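Local coordinates for protein second substrate binding domain of putative amino acid ABC transporter (PDB 4OEN) that probably captures an amino acid outside the cell as a substrate-binding domain of an ABC transporter for amino-acid uptake, at residues Q24-I28 against D29-I33; T47-G50 against F51-I55; A75-T79 against F80-E84; V156-D159 against E160-K164. One frame throughout, in Å; residues are numbered along the deposited sequence. Where two conformers were deposited one is given.

Contact 1. Residues Q24-I28 against D29-I33; sequences QYTGI and DMELI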
loop_
_atom_site.group_PDB
_atom_site.type_symbol
_atom_site.label_atom_id
_atom_site.label_comp_id
_atom_site.label_asym_id
_atom_site.label_seq_id
_atom_site.Cartn_x
_atom_site.Cartn_y
_atom_site.Cartn_z
ATOM N N GLN A 24 -6.844 8.199 16.931
ATOM C CA GLN A 24 -7.891 7.645 16.080
ATOM C C GLN A 24 -7.207 6.876 14.962
ATOM O O GLN A 24 -6.049 7.147 14.659
ATOM C CB GLN A 24 -8.780 8.747 15.501
ATOM C CG GLN A 24 -9.459 9.631 16.538
ATOM C CD GLN A 24 -10.115 10.846 15.912
ATOM O OE1 GLN A 24 -9.474 11.604 15.184
ATOM N NE2 GLN A 24 -11.402 11.030 16.183
ATOM N N TYR A 25 -7.906 5.936 14.341
ATOM C CA TYR A 25 -7.329 5.270 13.188
ATOM C C TYR A 25 -7.759 6.002 11.921
ATOM O O TYR A 25 -8.942 6.274 11.694
ATOM C CB TYR A 25 -7.698 3.772 13.165
ATOM C CG TYR A 25 -6.958 3.076 14.277
ATOM C CD1 TYR A 25 -5.664 2.594 14.094
ATOM C CD2 TYR A 25 -7.515 2.981 15.541
ATOM C CE1 TYR A 25 -4.964 1.997 15.154
ATOM C CE2 TYR A 25 -6.825 2.401 16.595
ATOM C CZ TYR A 25 -5.557 1.911 16.395
ATOM O OH TYR A 25 -4.887 1.346 17.455
ATOM N N THR A 26 -6.760 6.385 11.133
ATOM C CA THR A 26 -6.988 7.152 9.921
ATOM C C THR A 26 -6.261 6.425 8.796
ATOM O O THR A 26 -5.820 5.292 8.982
ATOM C CB THR A 26 -6.504 8.619 10.071
ATOM O OG1 THR A 26 -6.915 9.386 8.934
ATOM C CG2 THR A 26 -4.986 8.681 10.193
ATOM N N GLY A 27 -6.156 7.047 7.623
ATOM C CA GLY A 27 -5.440 6.426 6.520
ATOM C C GLY A 27 -6.327 6.294 5.298
ATOM O O GLY A 27 -7.526 6.473 5.397
ATOM N N ILE A 28 -5.735 5.966 4.153
ATOM C CA ILE A 28 -6.496 5.797 2.918
ATOM C C ILE A 28 -7.711 4.881 3.087
ATOM O O ILE A 28 -8.823 5.201 2.656
ATOM C CB ILE A 28 -5.589 5.218 1.817
ATOM C CG1 ILE A 28 -4.447 6.187 1.522
ATOM C CG2 ILE A 28 -6.400 4.844 0.582
ATOM C CD1 ILE A 28 -3.411 5.621 0.541
ATOM N N ASP A 29 -7.491 3.735 3.718
ATOM C CA ASP A 29 -8.552 2.737 3.864
ATOM C C ASP A 29 -9.683 3.203 4.737
ATOM O O ASP A 29 -10.849 2.917 4.454
ATOM C CB ASP A 29 -8.010 1.452 4.457
ATOM C CG ASP A 29 -7.196 0.667 3.486
ATOM O OD1 ASP A 29 -7.131 1.057 2.294
ATOM O OD2 ASP A 29 -6.640 -0.349 3.938
ATOM N N MET A 30 -9.327 3.899 5.813
ATOM C CA MET A 30 -10.323 4.370 6.772
ATOM C C MET A 30 -11.190 5.417 6.117
ATOM O O MET A 30 -12.418 5.368 6.211
ATOM C CB MET A 30 -9.650 4.919 8.026
ATOM C CG MET A 30 -8.875 3.838 8.813
ATOM S SD MET A 30 -9.886 2.456 9.440
ATOM C CE MET A 30 -9.747 1.236 8.128
ATOM N N GLU A 31 -10.554 6.356 5.422
ATOM C CA GLU A 31 -11.321 7.395 4.756
ATOM C C GLU A 31 -12.168 6.830 3.624
ATOM O O GLU A 31 -13.305 7.250 3.431
ATOM C CB GLU A 31 -10.398 8.496 4.236
ATOM C CG GLU A 31 -9.757 9.282 5.358
ATOM C CD GLU A 31 -9.226 10.638 4.923
ATOM O OE1 GLU A 31 -9.870 11.321 4.093
ATOM O OE2 GLU A 31 -8.157 11.020 5.422
ATOM N N LEU A 32 -11.608 5.882 2.871
ATOM C CA LEU A 32 -12.299 5.330 1.716
ATOM C C LEU A 32 -13.540 4.531 2.129
ATOM O O LEU A 32 -14.608 4.723 1.568
ATOM C CB LEU A 32 -11.347 4.459 0.905
ATOM C CG LEU A 32 -11.960 3.730 -0.288
ATOM C CD1 LEU A 32 -12.449 4.716 -1.319
ATOM C CD2 LEU A 32 -10.944 2.764 -0.860
ATOM N N ILE A 33 -13.421 3.652 3.124
ATOM C CA ILE A 33 -14.595 2.856 3.474
ATOM C C ILE A 33 -15.707 3.748 4.048
ATOM O O ILE A 33 -16.885 3.543 3.757
ATOM C CB ILE A 33 -14.249 1.703 4.457
ATOM C CG1 ILE A 33 -15.410 0.704 4.519
ATOM C CG2 ILE A 33 -13.831 2.219 5.839
ATOM C CD1 ILE A 33 -15.749 0.099 3.176
#
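Met30 and Glu31 both carry CG beside the backbone N (chi1 -64° and -68°), which brings these methylenes back, Met30 CG to Thr26 O and Glu31 CG to Gly27 O, where strand 25-26 enters helix 28-40 of this type II periplasmic binding protein fold. The contact is local and built round the helix start, with Gly27 as N-cap residue. Met30 CG reaches 3.4 Å from Thr26 O and 3.8 Å from Tyr25 O. Further bends at chi2 and chi3 then lead the sulfur away from the strand, and the side chain packs against Ile46 of strand 44-47.

Two carbonyls open the helical hydrogen bonding. Glu31 N lies 3.0 Å from Gly27 O with a nearly straight hydrogen (174°). One residue on, Leu32 N binds Ile28 O at 2.9 Å, while Leu32 CB sits only 3.2 Å from that same oxygen. The aliphatic part of Glu31 flanks the cap as well, CG being 3.6 Å from Gly27 O.

The polar ends look outward to helix 213-222. Tyr221 OH is hydrogen-bonded to Gly27 N, Thr26 OG1 and Glu31 OE2, and Lys220 forms a salt bridge with the last of these; this ties the cap to the C-terminal helix. Asp29 instead directs OD2 to Gly69 N, a bond that should hold its carboxylate in place. The Thr26 and Glu31 side chains run alongside each other, pointing the same way, with OG1 and OE2 4.1 Å apart.

Contact 2. Residues T47-G50 against F51-I55; sequences TNPG and FDAAI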
loop_
_atom_site.group_PDB
_atom_site.type_symbol
_atom_site.label_atom_id
_atom_site.label_comp_id
_atom_site.label_asym_id
_atom_site.label_seq_id
_atom_site.Cartn_x
_atom_site.Cartn_y
_atom_site.Cartn_z
ATOM N N THR A 47 -13.410 -1.890 13.128
ATOM C CA THR A 47 -12.562 -2.407 14.195
ATOM C C THR A 47 -11.141 -2.515 13.658
ATOM O O THR A 47 -10.937 -2.655 12.456
ATOM C CB THR A 47 -13.046 -3.768 14.698
ATOM O OG1 THR A 47 -12.970 -4.737 13.649
ATOM C CG2 THR A 47 -14.477 -3.670 15.195
ATOM N N ASN A 48 -10.156 -2.451 14.553
ATOM C CA ASN A 48 -8.764 -2.529 14.125
ATOM C C ASN A 48 -7.986 -3.552 14.941
ATOM O O ASN A 48 -7.055 -3.195 15.661
ATOM C CB ASN A 48 -8.111 -1.141 14.237
ATOM C CG ASN A 48 -8.819 -0.096 13.392
ATOM O OD1 ASN A 48 -9.813 0.495 13.821
ATOM N ND2 ASN A 48 -8.307 0.132 12.182
ATOM N N PRO A 49 -8.378 -4.832 14.836
ATOM C CA PRO A 49 -7.788 -5.896 15.660
ATOM C C PRO A 49 -6.443 -6.387 15.135
ATOM O O PRO A 49 -5.808 -7.211 15.786
ATOM C CB PRO A 49 -8.837 -7.004 15.582
ATOM C CG PRO A 49 -9.416 -6.850 14.213
ATOM C CD PRO A 49 -9.449 -5.351 13.965
ATOM N N GLY A 50 -6.014 -5.874 13.985
ATOM C CA GLY A 50 -4.807 -6.357 13.348
ATOM C C GLY A 50 -5.177 -7.181 12.129
ATOM O O GLY A 50 -6.273 -7.725 12.063
ATOM N N PHE A 51 -4.245 -7.299 11.189
ATOM C CA PHE A 51 -4.521 -7.913 9.888
ATOM C C PHE A 51 -4.933 -9.373 10.016
ATOM O O PHE A 51 -5.963 -9.774 9.494
ATOM C CB PHE A 51 -3.297 -7.790 8.983
ATOM C CG PHE A 51 -3.530 -8.282 7.574
ATOM C CD1 PHE A 51 -4.409 -7.633 6.729
ATOM C CD2 PHE A 51 -2.853 -9.383 7.096
ATOM C CE1 PHE A 51 -4.614 -8.093 5.428
ATOM C CE2 PHE A 51 -3.052 -9.844 5.805
ATOM C CZ PHE A 51 -3.930 -9.199 4.968
ATOM N N ASP A 52 -4.120 -10.166 10.702
ATOM C CA ASP A 52 -4.433 -11.581 10.886
ATOM C C ASP A 52 -5.739 -11.796 11.644
ATOM O O ASP A 52 -6.524 -12.678 11.294
ATOM C CB ASP A 52 -3.294 -12.283 11.605
ATOM C CG ASP A 52 -2.079 -12.460 10.720
ATOM O OD1 ASP A 52 -2.208 -12.259 9.491
ATOM O OD2 ASP A 52 -1.006 -12.818 11.247
ATOM N N ALA A 53 -5.974 -10.981 12.670
ATOM C CA ALA A 53 -7.198 -11.083 13.465
ATOM C C ALA A 53 -8.417 -10.663 12.639
ATOM O O ALA A 53 -9.502 -11.231 12.796
ATOM C CB ALA A 53 -7.090 -10.243 14.720
ATOM N N ALA A 54 -8.223 -9.674 11.772
ATOM C CA ALA A 54 -9.261 -9.230 10.833
ATOM C C ALA A 54 -9.631 -10.345 9.849
ATOM O O ALA A 54 -10.808 -10.587 9.568
ATOM C CB ALA A 54 -8.804 -7.985 10.083
ATOM N N ILE A 55 -8.615 -11.012 9.319
ATOM C CA ILE A 55 -8.813 -12.194 8.478
ATOM C C ILE A 55 -9.669 -13.240 9.193
ATOM O O ILE A 55 -10.665 -13.729 8.647
ATOM C CB ILE A 55 -7.460 -12.831 8.073
ATOM C CG1 ILE A 55 -6.637 -11.863 7.219
ATOM C CG2 ILE A 55 -7.682 -14.160 7.341
ATOM C CD1 ILE A 55 -7.185 -11.623 5.844
#
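Phe51 follows Gly50, the N-cap residue of helix 51-60, where strand 44-47 passes into the helical arm of a beta-alpha-beta crossover that continues to strand 65-66. Both strands pair in parallel with strand 5-8, which fixes this topology. Phe51 CB lies 3.7 Å from Gly50 C; CG then stands anti to the backbone N (chi1 -175°), carrying the ring off the loop onto Ile66 and Ala68 and to within about 3 Å, by nearest atoms, of a bound acetate. The Phe51 N-H has a weak bond to Asp10 OD1.

After Asp52, the chain comes round to Ala53, whose methyl meets the loop again: CB is 3.5 Å from Pro49 O, and it makes an apolar touch with Pro49 CB at 3.8 Å. Ala54 makes the first helical bond, to Gly50 O. Its N lies 2.8 Å from that oxygen, bent at the hydrogen (151°), and its CB is tight against the same atom at 3.2 Å. Pro49 CG comes 3.9 Å from Ala54 N. Ile55 continues the helical pattern, its N meeting Phe51 O at 2.9 Å.

Contact 3. Residues A75-T79 against F80-E84; sequences ARKAT and FDFSE. With ACT (acetate ion), chain H.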
loop_
_atom_site.group_PDB
_atom_site.type_symbol
_atom_site.label_atom_id
_atom_site.label_comp_id
_atom_site.label_asym_id
_atom_site.label_seq_id
_atom_site.Cartn_x
_atom_site.Cartn_y
_atom_site.Cartn_z
ATOM N N ALA A 75 -4.265 -17.175 -3.949
ATOM C CA ALA A 75 -4.407 -17.947 -2.716
ATOM C C ALA A 75 -5.567 -17.431 -1.871
ATOM O O ALA A 75 -6.352 -18.210 -1.327
ATOM C CB ALA A 75 -3.110 -17.906 -1.914
ATOM N N ARG A 76 -5.672 -16.109 -1.777
ATOM C CA ARG A 76 -6.706 -15.479 -0.968
ATOM C C ARG A 76 -8.074 -15.590 -1.607
ATOM O O ARG A 76 -9.082 -15.597 -0.911
ATOM C CB ARG A 76 -6.361 -14.013 -0.720
ATOM C CG ARG A 76 -5.213 -13.883 0.234
ATOM C CD ARG A 76 -4.725 -12.477 0.404
ATOM N NE ARG A 76 -3.748 -12.464 1.484
ATOM C CZ ARG A 76 -3.016 -11.408 1.808
ATOM N NH1 ARG A 76 -3.167 -10.281 1.131
ATOM N NH2 ARG A 76 -2.152 -11.477 2.812
ATOM N N LYS A 77 -8.111 -15.704 -2.927
ATOM C CA LYS A 77 -9.385 -15.905 -3.613
ATOM C C LYS A 77 -10.074 -17.225 -3.259
ATOM O O LYS A 77 -11.269 -17.385 -3.499
ATOM C CB LYS A 77 -9.181 -15.821 -5.125
ATOM C CG LYS A 77 -8.917 -14.425 -5.607
ATOM C CD LYS A 77 -8.754 -14.392 -7.112
ATOM C CE LYS A 77 -8.492 -12.974 -7.598
ATOM N NZ LYS A 77 -8.279 -12.938 -9.074
ATOM N N ALA A 78 -9.331 -18.169 -2.682
ATOM C CA ALA A 78 -9.928 -19.425 -2.264
ATOM C C ALA A 78 -10.938 -19.233 -1.137
ATOM O O ALA A 78 -11.881 -20.005 -1.010
ATOM C CB ALA A 78 -8.847 -20.413 -1.836
ATOM N N THR A 79 -10.740 -18.205 -0.317
ATOM C CA THR A 79 -11.623 -18.001 0.829
ATOM C C THR A 79 -12.203 -16.590 0.905
ATOM O O THR A 79 -13.065 -16.325 1.740
ATOM C CB THR A 79 -10.890 -18.314 2.154
ATOM O OG1 THR A 79 -9.691 -17.541 2.228
ATOM C CG2 THR A 79 -10.518 -19.799 2.233
ATOM N N PHE A 80 -11.741 -15.700 0.033
ATOM C CA PHE A 80 -12.247 -14.321 -0.006
ATOM C C PHE A 80 -12.782 -13.957 -1.383
ATOM O O PHE A 80 -12.250 -14.402 -2.400
ATOM C CB PHE A 80 -11.145 -13.313 0.342
ATOM C CG PHE A 80 -10.736 -13.302 1.789
ATOM C CD1 PHE A 80 -11.449 -12.557 2.713
ATOM C CD2 PHE A 80 -9.609 -13.996 2.211
ATOM C CE1 PHE A 80 -11.075 -12.521 4.052
ATOM C CE2 PHE A 80 -9.224 -13.963 3.551
ATOM C CZ PHE A 80 -9.962 -13.214 4.470
ATOM N N ASP A 81 -13.803 -13.109 -1.411
ATOM C CA ASP A 81 -14.223 -12.429 -2.630
ATOM C C ASP A 81 -13.758 -10.983 -2.539
ATOM O O ASP A 81 -14.017 -10.304 -1.553
ATOM C CB ASP A 81 -15.745 -12.482 -2.812
ATOM C CG ASP A 81 -16.264 -13.880 -3.143
ATOM O OD1 ASP A 81 -15.504 -14.714 -3.681
ATOM O OD2 ASP A 81 -17.457 -14.135 -2.868
ATOM N N PHE A 82 -13.069 -10.522 -3.572
ATOM C CA PHE A 82 -12.492 -9.192 -3.569
ATOM C C PHE A 82 -13.345 -8.200 -4.332
ATOM O O PHE A 82 -14.025 -8.563 -5.302
ATOM C CB PHE A 82 -11.092 -9.227 -4.176
ATOM C CG PHE A 82 -10.043 -9.824 -3.275
ATOM C CD1 PHE A 82 -9.479 -9.077 -2.250
ATOM C CD2 PHE A 82 -9.569 -11.113 -3.503
ATOM C CE1 PHE A 82 -8.485 -9.615 -1.432
ATOM C CE2 PHE A 82 -8.583 -11.651 -2.695
ATOM C CZ PHE A 82 -8.033 -10.900 -1.661
ATOM N N SER A 83 -13.281 -6.949 -3.901
ATOM C CA SER A 83 -13.770 -5.823 -4.682
ATOM C C SER A 83 -12.862 -5.541 -5.870
ATOM O O SER A 83 -11.797 -6.137 -6.029
ATOM C CB SER A 83 -13.833 -4.563 -3.829
ATOM O OG SER A 83 -12.523 -4.059 -3.587
ATOM N N GLU A 84 -13.272 -4.592 -6.691
ATOM C CA GLU A 84 -12.385 -3.994 -7.674
ATOM C C GLU A 84 -11.191 -3.406 -6.945
ATOM O O GLU A 84 -11.320 -2.978 -5.800
ATOM C CB GLU A 84 -13.108 -2.903 -8.470
ATOM C CG GLU A 84 -14.251 -3.409 -9.313
ATOM C CD GLU A 84 -13.781 -3.990 -10.629
ATOM O OE1 GLU A 84 -12.578 -3.860 -10.939
ATOM O OE2 GLU A 84 -14.613 -4.571 -11.357
HETATM C C ACT H . -0.484 -8.004 2.461
HETATM O O ACT H . -0.116 -8.986 3.146
HETATM O OXT ACT H . -1.684 -7.998 2.129
HETATM C CH3 ACT H . 0.461 -6.911 2.061
#
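Arg76 touches both Phe80 and Phe82 across the tight turn that takes the weakly bonded helix 74-77 into strand 80-82 of the type II periplasmic binding protein fold. Arg76 O accepts from Phe80 N at 2.8 Å and from Thr79 N at 3.1 Å, and it lies at the edge of the Phe80 ring, near the ring plane. The Phe82 ring is met at its edge, in plane, by two methylene groups; CZ comes 3.7 Å from Arg76 CB, and CD2 4.0 Å from Lys77 CG. One face of that ring lies under Phe80 CB, off-centre toward the rim.

Beyond CB the arginine is extended to NE, so its guanidinium stands clear of the turn and binds an acetate, probably from the crystallisation liquor, with two almost straight bonds, NH1 to OXT at 2.9 Å (170°) and NH2 to O at 3.2 Å (167°). The acetate carbon lies in the guanidinium plane. This forked grip resembles the way an arginine holds the substrate carboxylate in family 3 relatives, so Arg76 may play that part here.

Further out, Ser71 bonds to both partners, its N to the acetate and its O to Arg76 NH1, and may steady the pair; Thr73 OG1 bonds to Arg76 N. Phe80 is buried against Ile55 and Val58 of helix 51-60. A CA-H...O contact from Lys77 CA to Phe80 O, 3.5 Å, adds to the turn.

Contact 4. Residues V156-D159 against E160-K164; sequences VMDD and EPVLK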
loop_
_atom_site.group_PDB
_atom_site.type_symbol
_atom_site.label_atom_id
_atom_site.label_comp_id
_atom_site.label_asym_id
_atom_site.label_seq_id
_atom_site.Cartn_x
_atom_site.Cartn_y
_atom_site.Cartn_z
ATOM N N VAL A 156 17.478 3.435 -3.144
ATOM C CA VAL A 156 16.753 2.319 -2.549
ATOM C C VAL A 156 15.648 1.881 -3.493
ATOM O O VAL A 156 15.232 2.630 -4.381
ATOM C CB VAL A 156 16.100 2.678 -1.195
ATOM C CG1 VAL A 156 17.132 3.195 -0.212
ATOM C CG2 VAL A 156 14.979 3.717 -1.400
ATOM N N MET A 157 15.188 0.657 -3.311
ATOM C CA MET A 157 13.967 0.176 -3.953
ATOM C C MET A 157 12.977 -0.169 -2.840
ATOM O O MET A 157 13.332 -0.923 -1.941
ATOM C CB MET A 157 14.253 -1.050 -4.825
ATOM C CG MET A 157 13.223 -1.319 -5.901
ATOM S SD MET A 157 13.549 -0.331 -7.368
ATOM C CE MET A 157 12.051 -0.594 -8.325
ATOM N N ASP A 158 11.758 0.363 -2.896
ATOM C CA ASP A 158 10.790 0.143 -1.809
ATOM C C ASP A 158 9.366 0.180 -2.338
ATOM O O ASP A 158 9.129 0.489 -3.500
ATOM C CB ASP A 158 10.974 1.217 -0.724
ATOM C CG ASP A 158 10.540 0.776 0.683
ATOM O OD1 ASP A 158 9.889 -0.286 0.898
ATOM O OD2 ASP A 158 10.857 1.545 1.614
ATOM N N ASP A 159 8.415 -0.110 -1.461
ATOM C CA ASP A 159 7.010 -0.022 -1.812
ATOM C C ASP A 159 6.643 1.424 -2.109
ATOM O O ASP A 159 6.926 2.325 -1.300
ATOM C CB ASP A 159 6.138 -0.541 -0.668
ATOM C CG ASP A 159 6.319 -2.017 -0.434
ATOM O OD1 ASP A 159 6.173 -2.773 -1.412
ATOM O OD2 ASP A 159 6.604 -2.419 0.718
ATOM N N GLU A 160 5.986 1.637 -3.243
ATOM C CA GLU A 160 5.617 2.987 -3.639
ATOM C C GLU A 160 4.720 3.726 -2.621
ATOM O O GLU A 160 5.001 4.871 -2.304
ATOM C CB GLU A 160 4.954 2.997 -5.021
ATOM C CG GLU A 160 4.391 4.367 -5.360
ATOM C CD GLU A 160 4.003 4.525 -6.808
ATOM O OE1 GLU A 160 4.533 3.790 -7.679
ATOM O OE2 GLU A 160 3.163 5.419 -7.081
ATOM N N PRO A 161 3.668 3.077 -2.071
ATOM C CA PRO A 161 2.870 3.890 -1.137
ATOM C C PRO A 161 3.635 4.291 0.124
ATOM O O PRO A 161 3.366 5.335 0.709
ATOM C CB PRO A 161 1.687 2.973 -0.798
ATOM C CG PRO A 161 2.124 1.591 -1.172
ATOM C CD PRO A 161 3.062 1.758 -2.322
ATOM N N VAL A 162 4.605 3.474 0.522
ATOM C CA VAL A 162 5.412 3.790 1.699
ATOM C C VAL A 162 6.339 4.955 1.408
ATOM O O VAL A 162 6.423 5.923 2.180
ATOM C CB VAL A 162 6.232 2.557 2.158
ATOM C CG1 VAL A 162 7.251 2.949 3.213
ATOM C CG2 VAL A 162 5.301 1.483 2.691
ATOM N N LEU A 163 7.014 4.876 0.269
ATOM C CA LEU A 163 7.911 5.943 -0.141
ATOM C C LEU A 163 7.150 7.240 -0.398
ATOM O O LEU A 163 7.576 8.297 0.067
ATOM C CB LEU A 163 8.691 5.542 -1.385
ATOM C CG LEU A 163 10.175 5.249 -1.175
ATOM C CD1 LEU A 163 10.790 4.724 -2.469
ATOM C CD2 LEU A 163 10.885 6.512 -0.688
ATOM N N LYS A 164 6.030 7.184 -1.120
ATOM C CA LYS A 164 5.267 8.396 -1.418
ATOM C C LYS A 164 4.681 9.020 -0.150
ATOM O O LYS A 164 4.586 10.236 -0.033
ATOM C CB LYS A 164 4.138 8.102 -2.414
ATOM C CG LYS A 164 4.596 7.820 -3.842
ATOM C CD LYS A 164 4.756 9.091 -4.654
ATOM C CE LYS A 164 4.986 8.779 -6.127
ATOM N NZ LYS A 164 3.798 8.161 -6.783
#
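Asp159 O and Leu163 N form the firm part of this junction, 3.0 Å apart and nearly straight at the hydrogen (170°), where strand 155-159 turns into helix 160-168 of the type II periplasmic binding protein fold. The axes of segments 156-159 and 160-164 approach to 5.6 Å and stand at 106°, so the chain turns slightly more than a right angle. Asp159 is the N-cap residue, yet its carboxylate makes no capping bond; its carbonyl accepts from Leu163 N and, weakly, from Val162 N at 3.2 Å. On the buried side, Leu163 CD1 packs 3.9 Å from Asp158 CB and reaches Val156 CG2 at 4.4 Å. Met144 and Tyr145 of helix 141-150 and Ile92 of strand 87-96 close round this apolar patch.

The opposite character prevails at Val162, which is exposed. Its CG2 rests 4.0 Å from Asp159 CB, and its CG1 comes no nearer than 4.2 Å to Asp158 OD2, the two side chains slanting past each other.

Asp158 bridges the two regimes. A chi1 of -153°, roughly trans to the backbone N, brings OD1 to a weak bond from Asp159 N at 2.8 Å, while OD2 is hydrogen-bonded to Tyr145 OH. Glu160 OE1 is bonded to Asn90 ND2.

Acidic groups thus gather at a helix N-terminus, whose dipole would tend to stabilise their negative charge, and Glu160 has an amide as well to share its own.

From the N terminus, the four contacts come in series, none nested in or crossing another, each closing a short local turn. Contact 1 joins strand 25-26 to helix 28-40, and contact 2 leads out of strand 44-47 into helix 51-60; they touch where Met30 SD lies 3.9 Å from Asn48 ND2. Contact 3 follows, turning helix 74-77 into strand 80-82, and packs on contact 2 through Phe51 CE2 and Arg76 NH2, 3.5 Å apart. Contact 4 touches none of them; its nearest atoms are about 6 Å from contact 1 and about 12 Å from contact 3, yet it and contact 3 reach the same mixed sheet, through strands 155-159 and 80-82.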